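Long-range contact in cupin domain protein (Microcystis aeruginosa DIANCHI905, PDB 5ZBF), which probably acts as a cupin-superfamily isomerase in the biosynthesis of the Choi moiety of aeruginosins, and binds iron(II) and 4-hydroxyphenylpyruvic acid: residues His43-Gln49 against Ala78-His84. Numbering follows the deposited sequence. Where two conformers were deposited one is given.
Sequences HQHPESQ and ADANVSH. With FE2 (Fe (II) ion), chain C; ENO (3-(4-hydroxy-phenyl)pyruvic acid), chain B.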
ATOM      1  N   HIS A  43     -19.040   3.983   5.360  1.00 32.49           N
ATOM      2  CA  HIS A  43     -19.004   3.201   6.576  1.00 32.67           C
ATOM      3  C   HIS A  43     -17.985   3.787   7.528  1.00 33.17           C
ATOM      4  O   HIS A  43     -17.261   4.712   7.183  1.00 29.54           O
ATOM      5  CB  HIS A  43     -18.762   1.710   6.303  1.00 39.44           C
ATOM      6  CG  HIS A  43     -17.387   1.371   5.817  1.00 38.55           C
ATOM      7  ND1 HIS A  43     -17.052   0.098   5.414  1.00 43.18           N
ATOM      8  CD2 HIS A  43     -16.266   2.121   5.676  1.00 38.12           C
ATOM      9  CE1 HIS A  43     -15.784   0.071   5.047  1.00 35.87           C
ATOM     10  NE2 HIS A  43     -15.285   1.282   5.211  1.00 40.59           N
ATOM     11  N   GLN A  44     -17.959   3.260   8.739  1.00 37.30           N
ATOM     12  CA  GLN A  44     -16.941   3.633   9.697  1.00 35.61           C
ATOM     13  C   GLN A  44     -16.512   2.399  10.455  1.00 35.20           C
ATOM     14  O   GLN A  44     -17.264   1.429  10.577  1.00 37.47           O
ATOM     15  CB  GLN A  44     -17.425   4.745  10.636  1.00 44.18           C
ATOM     16  CG  GLN A  44     -18.722   4.461  11.365  1.00 47.25           C
ATOM     17  CD  GLN A  44     -19.414   5.730  11.819  1.00 51.29           C
ATOM     18  OE1 GLN A  44     -20.543   6.002  11.419  1.00 56.38           O
ATOM     19  NE2 GLN A  44     -18.732   6.528  12.636  1.00 50.87           N
ATOM     20  N   HIS A  45     -15.278   2.436  10.936  1.00 32.31           N
ATOM     21  CA  HIS A  45     -14.726   1.354  11.726  1.00 33.66           C
ATOM     22  C   HIS A  45     -13.598   1.894  12.578  1.00 30.06           C
ATOM     23  O   HIS A  45     -12.987   2.918  12.229  1.00 30.59           O
ATOM     24  CB  HIS A  45     -14.220   0.226  10.827  1.00 35.07           C
ATOM     25  CG  HIS A  45     -13.582   0.697   9.559  1.00 36.14           C
ATOM     26  ND1 HIS A  45     -12.367   1.347   9.535  1.00 34.68           N
ATOM     27  CD2 HIS A  45     -13.987   0.605   8.273  1.00 36.26           C
ATOM     28  CE1 HIS A  45     -12.048   1.635   8.288  1.00 29.33           C
ATOM     29  NE2 HIS A  45     -13.015   1.195   7.501  1.00 35.40           N
ATOM     30  N   PRO A  46     -13.295   1.202  13.683  1.00 36.33           N
ATOM     31  CA  PRO A  46     -12.281   1.702  14.610  1.00 38.46           C
ATOM     32  C   PRO A  46     -10.868   1.693  14.025  1.00 34.61           C
ATOM     33  O   PRO A  46     -10.018   2.462  14.474  1.00 35.62           O
ATOM     34  CB  PRO A  46     -12.393   0.754  15.809  1.00 40.95           C
ATOM     35  CG  PRO A  46     -12.971  -0.499  15.260  1.00 38.35           C
ATOM     36  CD  PRO A  46     -13.834  -0.107  14.098  1.00 35.73           C
ATOM     37  N   GLU A  47     -10.618   0.852  13.029  1.00 31.35           N
ATOM     38  CA  GLU A  47      -9.322   0.878  12.355  1.00 29.24           C
ATOM     39  C   GLU A  47      -9.183   2.148  11.528  1.00 30.46           C
ATOM     40  O   GLU A  47     -10.123   2.558  10.827  1.00 29.80           O
ATOM     41  CB  GLU A  47      -9.132  -0.336  11.447  1.00 30.81           C
ATOM     42  CG  GLU A  47      -9.078  -1.674  12.182  1.00 36.21           C
ATOM     43  CD  GLU A  47     -10.442  -2.265  12.499  1.00 41.90           C
ATOM     44  OE1 GLU A  47     -11.476  -1.717  12.049  1.00 41.93           O
ATOM     45  OE2 GLU A  47     -10.480  -3.294  13.207  1.00 50.01           O
ATOM     46  N   SER A  48      -8.014   2.774  11.635  1.00 27.19           N
ATOM     47  CA  SER A  48      -7.603   3.813  10.700  1.00 26.81           C
ATOM     48  C   SER A  48      -7.267   3.167   9.371  1.00 25.10           C
ATOM     49  O   SER A  48      -6.840   2.006   9.323  1.00 24.74           O
ATOM     50  CB  SER A  48      -6.374   4.551  11.216  1.00 26.57           C
ATOM     51  OG  SER A  48      -6.639   5.168  12.458  1.00 33.65           O
ATOM     52  N   GLN A  49      -7.444   3.930   8.300  1.00 23.69           N
ATOM     53  CA  GLN A  49      -7.322   3.399   6.951  1.00 22.52           C
ATOM     54  C   GLN A  49      -6.635   4.387   6.025  1.00 23.30           C
ATOM     55  O   GLN A  49      -6.893   5.595   6.069  1.00 25.03           O
ATOM     56  CB  GLN A  49      -8.716   3.069   6.419  1.00 22.57           C
ATOM     57  CG  GLN A  49      -8.769   2.523   5.000  1.00 24.42           C
ATOM     58  CD  GLN A  49     -10.189   2.329   4.517  1.00 29.33           C
ATOM     59  OE1 GLN A  49     -10.582   2.820   3.455  1.00 31.47           O
ATOM     60  NE2 GLN A  49     -10.972   1.623   5.310  1.00 28.31           N
ATOM     61  N   ALA A  78      -8.345   7.942   6.156  1.00 23.09           N
ATOM     62  CA  ALA A  78      -9.556   7.942   6.983  1.00 23.99           C
ATOM     63  C   ALA A  78      -9.172   7.532   8.398  1.00 26.91           C
ATOM     64  O   ALA A  78      -8.919   6.350   8.664  1.00 28.53           O
ATOM     65  CB  ALA A  78     -10.581   6.978   6.411  1.00 26.64           C
ATOM     66  N   ASP A  79      -9.108   8.509   9.303  1.00 25.65           N
ATOM     67  CA  ASP A  79      -8.770   8.221  10.695  1.00 28.74           C
ATOM     68  C   ASP A  79      -9.875   7.411  11.378  1.00 28.78           C
ATOM     69  O   ASP A  79     -10.921   7.178  10.786  1.00 26.68           O
ATOM     70  CB  ASP A  79      -8.495   9.520  11.449  1.00 28.75           C
ATOM     71  CG  ASP A  79      -7.148  10.146  11.070  1.00 33.96           C
ATOM     72  OD1 ASP A  79      -6.296   9.482  10.425  1.00 34.56           O
ATOM     73  OD2 ASP A  79      -6.942  11.314  11.423  1.00 31.05           O
ATOM     74  N   ALA A  80      -9.624   6.991  12.620  1.00 32.97           N
ATOM     75  CA  ALA A  80     -10.515   6.077  13.343  1.00 34.88           C
ATOM     76  C   ALA A  80     -11.949   6.583  13.359  1.00 35.08           C
ATOM     77  O   ALA A  80     -12.193   7.735  13.716  1.00 32.02           O
ATOM     78  CB  ALA A  80     -10.018   5.872  14.768  1.00 39.57           C
ATOM     79  N   ASN A  81     -12.883   5.721  12.945  1.00 33.49           N
ATOM     80  CA  ASN A  81     -14.321   6.023  12.946  1.00 34.02           C
ATOM     81  C   ASN A  81     -14.758   7.237  12.125  1.00 35.08           C
ATOM     82  O   ASN A  81     -15.866   7.747  12.314  1.00 40.95           O
ATOM     83  CB  ASN A  81     -14.834   6.142  14.390  1.00 38.41           C
ATOM     84  CG  ASN A  81     -14.700   4.844  15.150  1.00 47.17           C
ATOM     85  OD1 ASN A  81     -13.960   4.763  16.127  1.00 54.96           O
ATOM     86  ND2 ASN A  81     -15.394   3.804  14.680  1.00 46.98           N
ATOM     87  N   VAL A  82     -13.905   7.694  11.207  1.00 30.96           N
ATOM     88  CA  VAL A  82     -14.281   8.767  10.293  1.00 32.22           C
ATOM     89  C   VAL A  82     -15.070   8.116   9.171  1.00 32.03           C
ATOM     90  O   VAL A  82     -14.584   7.176   8.536  1.00 31.52           O
ATOM     91  CB  VAL A  82     -13.047   9.505   9.731  1.00 29.38           C
ATOM     92  CG1 VAL A  82     -13.442  10.493   8.638  1.00 34.91           C
ATOM     93  CG2 VAL A  82     -12.313  10.210  10.857  1.00 33.29           C
ATOM     94  N   SER A  83     -16.289   8.597   8.941  1.00 30.95           N
ATOM     95  CA  SER A  83     -17.142   8.026   7.903  0.50 32.49           C
ATOM     96  C   SER A  83     -16.529   8.256   6.531  1.00 30.20           C
ATOM     97  O   SER A  83     -16.155   9.369   6.191  1.00 30.14           O
ATOM     98  CB  SER A  83     -18.553   8.612   7.960  0.50 34.06           C
ATOM     99  OG  SER A  83     -19.256   8.100   9.079  0.50 34.44           O
ATOM    100  N   HIS A  84     -16.425   7.190   5.745  1.00 28.84           N
ATOM    101  CA  HIS A  84     -15.858   7.296   4.404  1.00 24.65           C
ATOM    102  C   HIS A  84     -16.562   6.373   3.436  1.00 26.57           C
ATOM    103  O   HIS A  84     -16.918   5.238   3.778  1.00 27.89           O
ATOM    104  CB  HIS A  84     -14.361   7.025   4.418  1.00 26.12           C
ATOM    105  CG  HIS A  84     -13.986   5.695   4.988  1.00 22.95           C
ATOM    106  ND1 HIS A  84     -13.928   5.457   6.343  1.00 25.82           N
ATOM    107  CD2 HIS A  84     -13.611   4.540   4.387  1.00 23.80           C
ATOM    108  CE1 HIS A  84     -13.553   4.208   6.551  1.00 27.55           C
ATOM    109  NE2 HIS A  84     -13.357   3.633   5.378  1.00 28.77           N
TER
HETATM  110 FE   FE2 C 302     -13.097   1.501   5.323  0.70 21.41          FE
HETATM  111  O4  ENO B 301     -13.013   1.476   3.215  1.00 34.38           O
HETATM  112  C9  ENO B 301     -15.920  -0.999   1.144  1.00 41.06           C
HETATM  113  C8  ENO B 301     -17.313  -0.956   1.219  1.00 50.30           C
HETATM  114  C7  ENO B 301     -17.963   0.229   1.570  1.00 46.49           C
HETATM  115  C6  ENO B 301     -17.211   1.370   1.842  1.00 42.43           C
HETATM  116  C5  ENO B 301     -15.820   1.325   1.767  1.00 41.24           C
HETATM  117  C4  ENO B 301     -15.167   0.144   1.417  1.00 43.33           C
HETATM  118  O3  ENO B 301     -19.324   0.278   1.647  1.00 48.84           O
HETATM  119  C3  ENO B 301     -13.652   0.121   1.354  1.00 38.70           C
HETATM  120  C2  ENO B 301     -13.130   0.331   2.767  1.00 35.07           C
HETATM  121  C1  ENO B 301     -12.794  -0.816   3.616  1.00 35.23           C
HETATM  122  O2  ENO B 301     -12.616  -1.959   3.119  1.00 45.00           O
HETATM  123  O1  ENO B 301     -12.696  -0.618   4.849  1.00 33.56           O
HETATM  124  O   HOH W   1     -13.825   4.815   9.834  1.00 32.67           O
HETATM  125  O   HOH W   2     -11.117   4.557   9.313  1.00 30.37           O
HETATM  126  O   HOH W   3      -7.478   7.969  14.296  1.00 44.72           O
HETATM  127  O   HOH W   4      -5.635   7.075   8.754  1.00 29.44           O
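H43 and Q49 pair antiparallel with H84 and A78, each as a hydrogen-bonded pair, and between these two rungs the pairing is interrupted by loops that stay in contact, the second turning through a type II beta turn from D79 to V82. The amide of N81, in that turn, donates to H45 O (2.9 Å) from above the carbonyl plane. One iron(II) ion gathers four side chains here: H43, H45 and H84 each bind through NE2, at 2.1 to 2.2 Å from the metal, and the Q49 side-chain amide is the fourth protein ligand. H43 points CD2 at one face of H84, offset toward the rim, in an edge-to-face pair with planes at 78°, while A78 CB lies over the opposite face of H84. Over the centre of one H43 face sits C6 of the bound 4-hydroxyphenylpyruvate. The far nitrogens of H45 and H84 fix how these two rings are turned. H84 ND1 gives a nearly straight bond (172°) to V82 O, which lies in its ring plane, and H45 ND1 donates to E47 O, also in plane. Water 1 accepts from H45 N and lies 2.8 Å from V82 O, to which it can donate. N81 ND2 packs on the H45-P46 peptide bond without a hydrogen bond. H43, H45 and Q49 come from the first cupin motif and H84 from the second, with glutamine in place of the usual glutamate. The ND1 bonds of H45 and H84 would leave their NE2 lone pairs for iron, whose two remaining positions are taken by O1 and O4 of the ligand, a chelate consistent with the metal binding and perhaps polarising a keto acid of this kind.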